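Local structure of uncharacterized protein YPL067C (Saccharomyces cerevisiae, 5KCI) at residues 79-84 / 128-133; 106-111 / 162-167. The protein is a cytoplasmic protein of unknown function in the DUF3605 family that probably resembles histidine triad proteins and may have a link to amyloid toxicity. All coordinates share one frame; numbering follows the deposited sequence.

Contact 1: residues 79-84 / 128-133; sequences KAFSSS and ARMNAF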
ATOM      1  N   LYS A  79      -6.712 -17.799   0.133  1.00 50.98           N
ATOM      2  CA  LYS A  79      -6.225 -16.885  -0.897  1.00 45.57           C
ATOM      3  C   LYS A  79      -6.039 -15.483  -0.327  1.00 37.59           C
ATOM      4  O   LYS A  79      -6.800 -15.050   0.536  1.00 34.48           O
ATOM      5  CB  LYS A  79      -7.212 -16.824  -2.075  1.00 48.97           C
ATOM      6  CG  LYS A  79      -7.070 -17.929  -3.132  1.00 56.55           C
ATOM      7  CD  LYS A  79      -8.258 -17.935  -4.122  1.00 55.66           C
ATOM      8  CE  LYS A  79      -8.195 -16.802  -5.139  1.00 58.70           C
ATOM      9  NZ  LYS A  79      -9.467 -16.684  -5.961  1.00 59.09           N
ATOM     10  N   ALA A  80      -5.018 -14.778  -0.817  1.00 32.12           N
ATOM     11  CA  ALA A  80      -4.785 -13.397  -0.439  1.00 30.15           C
ATOM     12  C   ALA A  80      -6.071 -12.615  -0.650  1.00 29.78           C
ATOM     13  O   ALA A  80      -6.788 -12.859  -1.619  1.00 29.77           O
ATOM     14  CB  ALA A  80      -3.663 -12.804  -1.283  1.00 27.07           C
ATOM     15  N   PHE A  81      -6.408 -11.759   0.310  1.00 38.28           N
ATOM     16  CA  PHE A  81      -7.560 -10.856   0.252  1.00 39.33           C
ATOM     17  C   PHE A  81      -8.909 -11.579   0.335  1.00 40.35           C
ATOM     18  O   PHE A  81      -9.960 -10.912   0.234  1.00 34.43           O
ATOM     19  CB  PHE A  81      -7.528  -9.989  -1.017  1.00 32.79           C
ATOM     20  CG  PHE A  81      -6.233  -9.263  -1.204  1.00 30.59           C
ATOM     21  CD1 PHE A  81      -5.698  -8.493  -0.172  1.00 27.40           C
ATOM     22  CD2 PHE A  81      -5.532  -9.369  -2.396  1.00 29.57           C
ATOM     23  CE1 PHE A  81      -4.490  -7.838  -0.327  1.00 31.09           C
ATOM     24  CE2 PHE A  81      -4.330  -8.723  -2.558  1.00 28.40           C
ATOM     25  CZ  PHE A  81      -3.800  -7.960  -1.525  1.00 26.24           C
ATOM     26  N   SER A  82      -8.925 -12.904   0.544  1.00 37.34           N
ATOM     27  CA  SER A  82     -10.166 -13.666   0.610  1.00 31.42           C
ATOM     28  C   SER A  82     -10.948 -13.399   1.879  1.00 31.73           C
ATOM     29  O   SER A  82     -12.121 -13.768   1.947  1.00 37.20           O
ATOM     30  CB  SER A  82      -9.885 -15.166   0.554  1.00 34.73           C
ATOM     31  OG  SER A  82      -9.191 -15.530   1.725  1.00 33.88           O
ATOM     32  N   SER A  83     -10.322 -12.811   2.890  1.00 38.39           N
ATOM     33  CA  SER A  83     -10.973 -12.516   4.155  1.00 47.40           C
ATOM     34  C   SER A  83     -10.346 -11.259   4.738  1.00 37.57           C
ATOM     35  O   SER A  83      -9.141 -11.053   4.601  1.00 37.61           O
ATOM     36  CB  SER A  83     -10.815 -13.681   5.137  1.00 53.85           C
ATOM     37  OG  SER A  83     -11.242 -13.297   6.424  1.00 52.12           O
ATOM     38  N   SER A  84     -11.164 -10.418   5.381  1.00 43.86           N
ATOM     39  CA  SER A  84     -10.657  -9.152   5.903  1.00 46.73           C
ATOM     40  C   SER A  84      -9.608  -9.349   6.993  1.00 37.77           C
ATOM     41  O   SER A  84      -8.848  -8.416   7.291  1.00 36.34           O
ATOM     42  CB  SER A  84     -11.814  -8.295   6.422  1.00 53.11           C
ATOM     43  OG  SER A  84     -12.473  -8.883   7.528  1.00 52.14           O
ATOM     44  N   ALA A 128      -2.305  -9.603 -11.284  1.00 29.94           N
ATOM     45  CA  ALA A 128      -3.718  -9.683 -11.630  1.00 29.71           C
ATOM     46  C   ALA A 128      -4.574  -9.761 -10.376  1.00 27.76           C
ATOM     47  O   ALA A 128      -5.647  -9.144 -10.313  1.00 31.26           O
ATOM     48  CB  ALA A 128      -3.981 -10.899 -12.534  1.00 35.92           C
ATOM     49  N   ARG A 129      -4.118 -10.522  -9.372  1.00 29.75           N
ATOM     50  CA  ARG A 129      -4.854 -10.620  -8.111  1.00 32.00           C
ATOM     51  C   ARG A 129      -4.923  -9.283  -7.389  1.00 27.74           C
ATOM     52  O   ARG A 129      -5.995  -8.884  -6.898  1.00 28.80           O
ATOM     53  CB  ARG A 129      -4.214 -11.661  -7.198  1.00 32.50           C
ATOM     54  CG  ARG A 129      -4.957 -11.888  -5.881  1.00 30.84           C
ATOM     55  CD  ARG A 129      -6.310 -12.559  -6.090  1.00 30.75           C
ATOM     56  NE  ARG A 129      -6.977 -12.842  -4.818  1.00 36.22           N
ATOM     57  CZ  ARG A 129      -8.254 -13.189  -4.692  1.00 34.30           C
ATOM     58  NH1 ARG A 129      -9.043 -13.278  -5.758  1.00 33.89           N
ATOM     59  NH2 ARG A 129      -8.759 -13.422  -3.490  1.00 33.17           N
ATOM     60  N   MET A 130      -3.788  -8.575  -7.297  1.00 23.64           N
ATOM     61  CA  MET A 130      -3.818  -7.253  -6.672  1.00 27.19           C
ATOM     62  C   MET A 130      -4.780  -6.332  -7.409  1.00 27.89           C
ATOM     63  O   MET A 130      -5.582  -5.601  -6.794  1.00 24.48           O
ATOM     64  CB  MET A 130      -2.414  -6.648  -6.662  1.00 28.71           C
ATOM     65  CG  MET A 130      -2.366  -5.252  -6.060  1.00 33.39           C
ATOM     66  SD  MET A 130      -2.900  -5.194  -4.333  1.00 35.02           S
ATOM     67  CE  MET A 130      -1.523  -6.077  -3.666  1.00 39.61           C
ATOM     68  N   ASN A 131      -4.690  -6.328  -8.733  1.00 26.44           N
ATOM     69  CA  ASN A 131      -5.572  -5.475  -9.527  1.00 25.57           C
ATOM     70  C   ASN A 131      -7.039  -5.794  -9.272  1.00 34.06           C
ATOM     71  O   ASN A 131      -7.860  -4.879  -9.077  1.00 30.61           O
ATOM     72  CB  ASN A 131      -5.207  -5.601 -11.009  1.00 33.71           C
ATOM     73  CG  ASN A 131      -3.977  -4.791 -11.366  1.00 38.95           C
ATOM     74  OD1 ASN A 131      -3.716  -3.738 -10.780  1.00 37.28           O
ATOM     75  ND2 ASN A 131      -3.247  -5.249 -12.365  1.00 38.04           N
ATOM     76  N   ALA A 132      -7.398  -7.078  -9.268  1.00 27.49           N
ATOM     77  CA  ALA A 132      -8.781  -7.467  -9.020  1.00 30.62           C
ATOM     78  C   ALA A 132      -9.245  -7.004  -7.650  1.00 23.49           C
ATOM     79  O   ALA A 132     -10.392  -6.532  -7.490  1.00 26.15           O
ATOM     80  CB  ALA A 132      -8.924  -8.979  -9.142  1.00 28.93           C
ATOM     81  N   PHE A 133      -8.364  -7.103  -6.662  1.00 24.18           N
ATOM     82  CA  PHE A 133      -8.703  -6.694  -5.310  1.00 22.77           C
ATOM     83  C   PHE A 133      -9.042  -5.218  -5.267  1.00 22.25           C
ATOM     84  O   PHE A 133     -10.069  -4.822  -4.704  1.00 27.64           O
ATOM     85  CB  PHE A 133      -7.550  -6.962  -4.361  1.00 22.55           C
ATOM     86  CG  PHE A 133      -7.817  -6.536  -2.946  1.00 31.23           C
ATOM     87  CD1 PHE A 133      -8.869  -7.074  -2.228  1.00 35.96           C
ATOM     88  CD2 PHE A 133      -7.013  -5.584  -2.335  1.00 28.02           C
ATOM     89  CE1 PHE A 133      -9.112  -6.676  -0.902  1.00 29.40           C
ATOM     90  CE2 PHE A 133      -7.234  -5.201  -1.024  1.00 28.41           C
ATOM     91  CZ  PHE A 133      -8.281  -5.759  -0.302  1.00 29.17           C
TER
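Arg129 reaches from its helix to the backbone of the 79-84 loop and grips one oxygen, Ala80 O, with two nitrogens. The shorter bond, Arg129 NH2 to Ala80 O, is 2.8 Å long and lies nearly in line with the carbonyl. Arg129 NE gives the second, more bent one at 3.2 Å from Ala80 O. The oxygen lies almost in the guanidinium plane, so the pair fixes the rotation of that group. Lys79 crosses one face of it, and Lys79 NZ comes 3.4 Å from Arg129 NH1, two like-charged donors with no hydrogen bond between them. Ala199 O, accepting from Arg129 NH1 and weakly from Lys79 NZ, may ease this.

The apolar part is a face-to-face stack of Phe81 on Phe133, with planes 8° apart and ring centroids separated by 3.9 Å. Phe133 swings its CG away from its own backbone N (chi1 179°), which lays the ring against one face of Phe81. The other face of Phe81 has Ala80 CB over its rim, while Met130 CE packs at its edge, 3.6 Å from Phe81 CZ. Met130 SD adds an oblique Met-aromatic contact.

Within the loop, Ser82 N donates to Lys79 O at 3.0 Å, closing a type II beta turn over Lys79-Ser82 with Phe81 at the positive-phi position (phi 69°). Ser82 OG adds a second bond to Lys79 O at 2.7 Å. The helix holds this turn by its second carbonyl and its third side chain.

Contact 2: residues 106-111 / 162-167; sequences VLWSKV and ARIFHA. With SO4 (sulfate ion), chain D.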
ATOM      1  N   VAL A 106      -0.740   2.277   2.584  1.00 24.63           N
ATOM      2  CA  VAL A 106       0.007   1.023   2.603  1.00 21.28           C
ATOM      3  C   VAL A 106      -0.991  -0.083   2.866  1.00 22.38           C
ATOM      4  O   VAL A 106      -1.777  -0.001   3.812  1.00 26.89           O
ATOM      5  CB  VAL A 106       1.116   1.009   3.664  1.00 23.39           C
ATOM      6  CG1 VAL A 106       1.891  -0.355   3.604  1.00 29.67           C
ATOM      7  CG2 VAL A 106       2.061   2.177   3.457  1.00 28.14           C
ATOM      8  N   LEU A 107      -0.959  -1.100   2.024  1.00 23.22           N
ATOM      9  CA  LEU A 107      -1.778  -2.289   2.129  1.00 25.35           C
ATOM     10  C   LEU A 107      -0.902  -3.479   2.509  1.00 25.63           C
ATOM     11  O   LEU A 107      -0.135  -3.971   1.685  1.00 26.54           O
ATOM     12  CB  LEU A 107      -2.458  -2.567   0.790  1.00 25.22           C
ATOM     13  CG  LEU A 107      -3.204  -3.881   0.633  1.00 27.63           C
ATOM     14  CD1 LEU A 107      -4.380  -3.962   1.596  1.00 27.27           C
ATOM     15  CD2 LEU A 107      -3.695  -4.002  -0.833  1.00 29.59           C
ATOM     16  N   TRP A 108      -1.078  -3.951   3.727  1.00 23.36           N
ATOM     17  CA  TRP A 108      -0.375  -5.106   4.278  1.00 22.56           C
ATOM     18  C   TRP A 108      -1.185  -6.369   4.015  1.00 23.07           C
ATOM     19  O   TRP A 108      -2.419  -6.374   4.139  1.00 25.50           O
ATOM     20  CB  TRP A 108      -0.165  -4.923   5.781  1.00 23.29           C
ATOM     21  CG  TRP A 108       0.651  -3.749   6.121  1.00 25.24           C
ATOM     22  CD1 TRP A 108       0.201  -2.480   6.388  1.00 24.36           C
ATOM     23  CD2 TRP A 108       2.068  -3.705   6.203  1.00 25.50           C
ATOM     24  NE1 TRP A 108       1.277  -1.652   6.659  1.00 26.44           N
ATOM     25  CE2 TRP A 108       2.431  -2.389   6.557  1.00 24.79           C
ATOM     26  CE3 TRP A 108       3.079  -4.666   6.036  1.00 23.86           C
ATOM     27  CZ2 TRP A 108       3.765  -2.009   6.722  1.00 30.51           C
ATOM     28  CZ3 TRP A 108       4.390  -4.284   6.202  1.00 28.40           C
ATOM     29  CH2 TRP A 108       4.728  -2.977   6.530  1.00 30.25           C
ATOM     30  N   SER A 109      -0.487  -7.458   3.677  1.00 26.65           N
ATOM     31  CA  SER A 109      -1.156  -8.725   3.418  1.00 30.33           C
ATOM     32  C   SER A 109      -0.427  -9.877   4.117  1.00 29.17           C
ATOM     33  O   SER A 109       0.786 -10.000   3.987  1.00 25.59           O
ATOM     34  CB  SER A 109      -1.225  -9.028   1.918  1.00 29.13           C
ATOM     35  OG  SER A 109      -1.884 -10.260   1.678  1.00 26.49           O
ATOM     36  N   LYS A 110      -1.186 -10.690   4.849  1.00 31.27           N
ATOM     37  CA  LYS A 110      -0.666 -11.907   5.473  1.00 35.88           C
ATOM     38  C   LYS A 110      -0.190 -12.905   4.436  1.00 36.81           C
ATOM     39  O   LYS A 110       0.701 -13.715   4.712  1.00 33.56           O
ATOM     40  CB  LYS A 110      -1.757 -12.561   6.322  1.00 45.82           C
ATOM     41  CG  LYS A 110      -1.862 -12.132   7.763  1.00 51.53           C
ATOM     42  CD  LYS A 110      -2.636 -13.188   8.567  1.00 50.57           C
ATOM     43  CE  LYS A 110      -3.366 -12.591   9.773  1.00 57.67           C
ATOM     44  NZ  LYS A 110      -4.602 -13.349  10.145  1.00 66.70           N
ATOM     45  N   VAL A 111      -0.805 -12.893   3.257  1.00 32.23           N
ATOM     46  CA  VAL A 111      -0.441 -13.762   2.145  1.00 33.83           C
ATOM     47  C   VAL A 111       0.417 -12.947   1.193  1.00 36.80           C
ATOM     48  O   VAL A 111      -0.008 -11.897   0.686  1.00 34.73           O
ATOM     49  CB  VAL A 111      -1.687 -14.309   1.430  1.00 31.31           C
ATOM     50  CG1 VAL A 111      -1.292 -15.280   0.332  1.00 30.01           C
ATOM     51  CG2 VAL A 111      -2.617 -14.980   2.419  1.00 39.13           C
ATOM     52  N   ALA A 162      10.713  -6.864   5.122  1.00 41.93           N
ATOM     53  CA  ALA A 162      10.602  -7.712   3.941  1.00 39.65           C
ATOM     54  C   ALA A 162       9.857  -9.014   4.190  1.00 45.47           C
ATOM     55  O   ALA A 162       9.531  -9.706   3.221  1.00 51.83           O
ATOM     56  CB  ALA A 162      11.988  -8.005   3.386  1.00 47.71           C
ATOM     57  N   ARG A 163       9.571  -9.362   5.440  1.00 31.82           N
ATOM     58  CA  ARG A 163       8.890 -10.611   5.734  1.00 36.15           C
ATOM     59  C   ARG A 163       7.382 -10.464   5.706  1.00 28.48           C
ATOM     60  O   ARG A 163       6.674 -11.463   5.819  1.00 31.10           O
ATOM     61  CB  ARG A 163       9.341 -11.173   7.097  1.00 46.52           C
ATOM     62  CG  ARG A 163      10.784 -11.711   7.128  1.00 64.93           C
ATOM     63  CD  ARG A 163      11.227 -12.146   8.529  1.00 82.55           C
ATOM     64  NE  ARG A 163      11.059 -13.581   8.761  1.00107.97           N
ATOM     65  CZ  ARG A 163      12.029 -14.491   8.660  1.00123.43           C
ATOM     66  NH1 ARG A 163      13.270 -14.144   8.331  1.00130.23           N
ATOM     67  NH2 ARG A 163      11.756 -15.767   8.892  1.00125.17           N
ATOM     68  N   ILE A 164       6.852  -9.247   5.505  1.00 32.15           N
ATOM     69  CA  ILE A 164       5.420  -9.059   5.425  1.00 32.82           C
ATOM     70  C   ILE A 164       5.134  -8.314   4.129  1.00 29.81           C
ATOM     71  O   ILE A 164       5.651  -7.210   3.914  1.00 30.52           O
ATOM     72  CB  ILE A 164       4.850  -8.265   6.616  1.00 30.52           C
ATOM     73  CG1 ILE A 164       5.425  -8.774   7.937  1.00 35.17           C
ATOM     74  CG2 ILE A 164       3.302  -8.327   6.592  1.00 31.48           C
ATOM     75  CD1 ILE A 164       5.179  -7.908   9.097  1.00 38.09           C
ATOM     76  N   PHE A 165       4.279  -8.881   3.301  1.00 32.06           N
ATOM     77  CA  PHE A 165       3.949  -8.212   2.052  1.00 27.12           C
ATOM     78  C   PHE A 165       3.258  -6.880   2.319  1.00 23.34           C
ATOM     79  O   PHE A 165       2.330  -6.796   3.128  1.00 27.54           O
ATOM     80  CB  PHE A 165       3.043  -9.087   1.204  1.00 30.44           C
ATOM     81  CG  PHE A 165       2.627  -8.432  -0.088  1.00 27.83           C
ATOM     82  CD1 PHE A 165       3.370  -8.617  -1.246  1.00 32.72           C
ATOM     83  CD2 PHE A 165       1.524  -7.612  -0.132  1.00 28.77           C
ATOM     84  CE1 PHE A 165       2.993  -7.985  -2.432  1.00 29.42           C
ATOM     85  CE2 PHE A 165       1.154  -6.988  -1.322  1.00 37.54           C
ATOM     86  CZ  PHE A 165       1.899  -7.199  -2.470  1.00 32.77           C
ATOM     87  N   HIS A 166       3.717  -5.836   1.645  1.00 23.95           N
ATOM     88  CA  HIS A 166       2.986  -4.581   1.644  1.00 29.35           C
ATOM     89  C   HIS A 166       3.128  -3.908   0.293  1.00 24.79           C
ATOM     90  O   HIS A 166       4.202  -3.942  -0.325  1.00 25.80           O
ATOM     91  CB  HIS A 166       3.444  -3.621   2.739  1.00 22.77           C
ATOM     92  CG  HIS A 166       4.926  -3.426   2.810  1.00 25.96           C
ATOM     93  ND1 HIS A 166       5.789  -4.422   3.213  1.00 28.61           N
ATOM     94  CD2 HIS A 166       5.697  -2.336   2.572  1.00 26.67           C
ATOM     95  CE1 HIS A 166       7.030  -3.969   3.184  1.00 26.41           C
ATOM     96  NE2 HIS A 166       6.999  -2.701   2.802  1.00 30.31           N
ATOM     97  N   ALA A 167       2.008  -3.340  -0.154  1.00 27.69           N
ATOM     98  CA  ALA A 167       1.913  -2.587  -1.384  1.00 23.44           C
ATOM     99  C   ALA A 167       1.633  -1.134  -1.044  1.00 27.27           C
ATOM    100  O   ALA A 167       0.906  -0.830  -0.096  1.00 26.22           O
ATOM    101  CB  ALA A 167       0.798  -3.124  -2.303  1.00 21.50           C
TER
HETATM  102  S   SO4 D 203       8.881  -0.093   1.948  1.00 42.29           S
HETATM  103  O1  SO4 D 203       9.183  -1.093   2.999  1.00 43.09           O
HETATM  104  O2  SO4 D 203       8.101  -0.623   0.845  1.00 39.52           O
HETATM  105  O3  SO4 D 203       8.115   1.025   2.540  1.00 51.00           O
HETATM  106  O4  SO4 D 203      10.132   0.433   1.414  1.00 48.63           O
HETATM  107  O   HOH W   1       3.105 -11.340   3.979  1.00 31.94           O
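His166 and Trp108 form a non-hydrogen-bonded antiparallel pair, their side chains on the same face of the sheet and pointing the same way. CB of His166 sits over the indole of Trp108, 3.6 Å from the centroid of the six-membered ring and 18° off its normal, a CH-pi contact; Val106 CG1 lies 3.7 Å from His166 CB. CG sits between the backbone N and the carbonyl carbon (chi1 49°), bringing the imidazole obliquely over the indole rim, with His166 CG 3.5 Å from Trp108 CZ3. His166 ND1 donates in the ring plane to Ile164 O at 2.9 Å, which fixes the ring's rotation. At the tip, His166 NE2 donates to sulfate O1 at 2.7 Å, a nearly straight bond (164°). With alanine in place of His166 the imidazole is gone, and the sulfate would probably lose one donor, Ile164 O this partner and the Trp108 rim its cover.

The backbones join through Leu107 N to Ala167 O (2.8 Å), the reciprocal bond from Ala167 N to Leu107 O, and Ser109 N to Phe165 O. One water links Ser109 O to Phe165 N.

Ser160 N, Asn154 ND2 and His168 NE2 also bond the sulfate, probably from the crystallisation liquor; two histidines round an anion are consistent with a histidine-triad-like phosphate pocket. Strands 102-109 and 165-172 are the inner pair of a four-stranded antiparallel sheet; helix 56-64 packs on Trp108 and Ile164, helix 120-135 on Leu107, Phe165 and Ala167.

In the fold
Contact 2 pairs the sheet's two central strands, and its centre is about 8 Å from the centre of the chain; the centre of contact 1 lies farther out, about 13 Å from the chain centre. Both are partly buried, though in contact 1 buried phenylalanines give way to exposed Lys79. Their centres are about 12 Å apart, and helix 120-135 joins them: Met130 CE packs 3.7 Å from Phe165 CE2, and Phe133 CE2 lies 3.7 Å from Leu107 CD2. The helix therefore meets the 79-84 turn and the sheet at once. Contact 2 rests on paired backbone bonds, with a histidine that holds the bound sulfate on the sheet face turned away from this helix, whereas contact 1 relies on side chains, an arginine-to-carbonyl grip beside a ring stack.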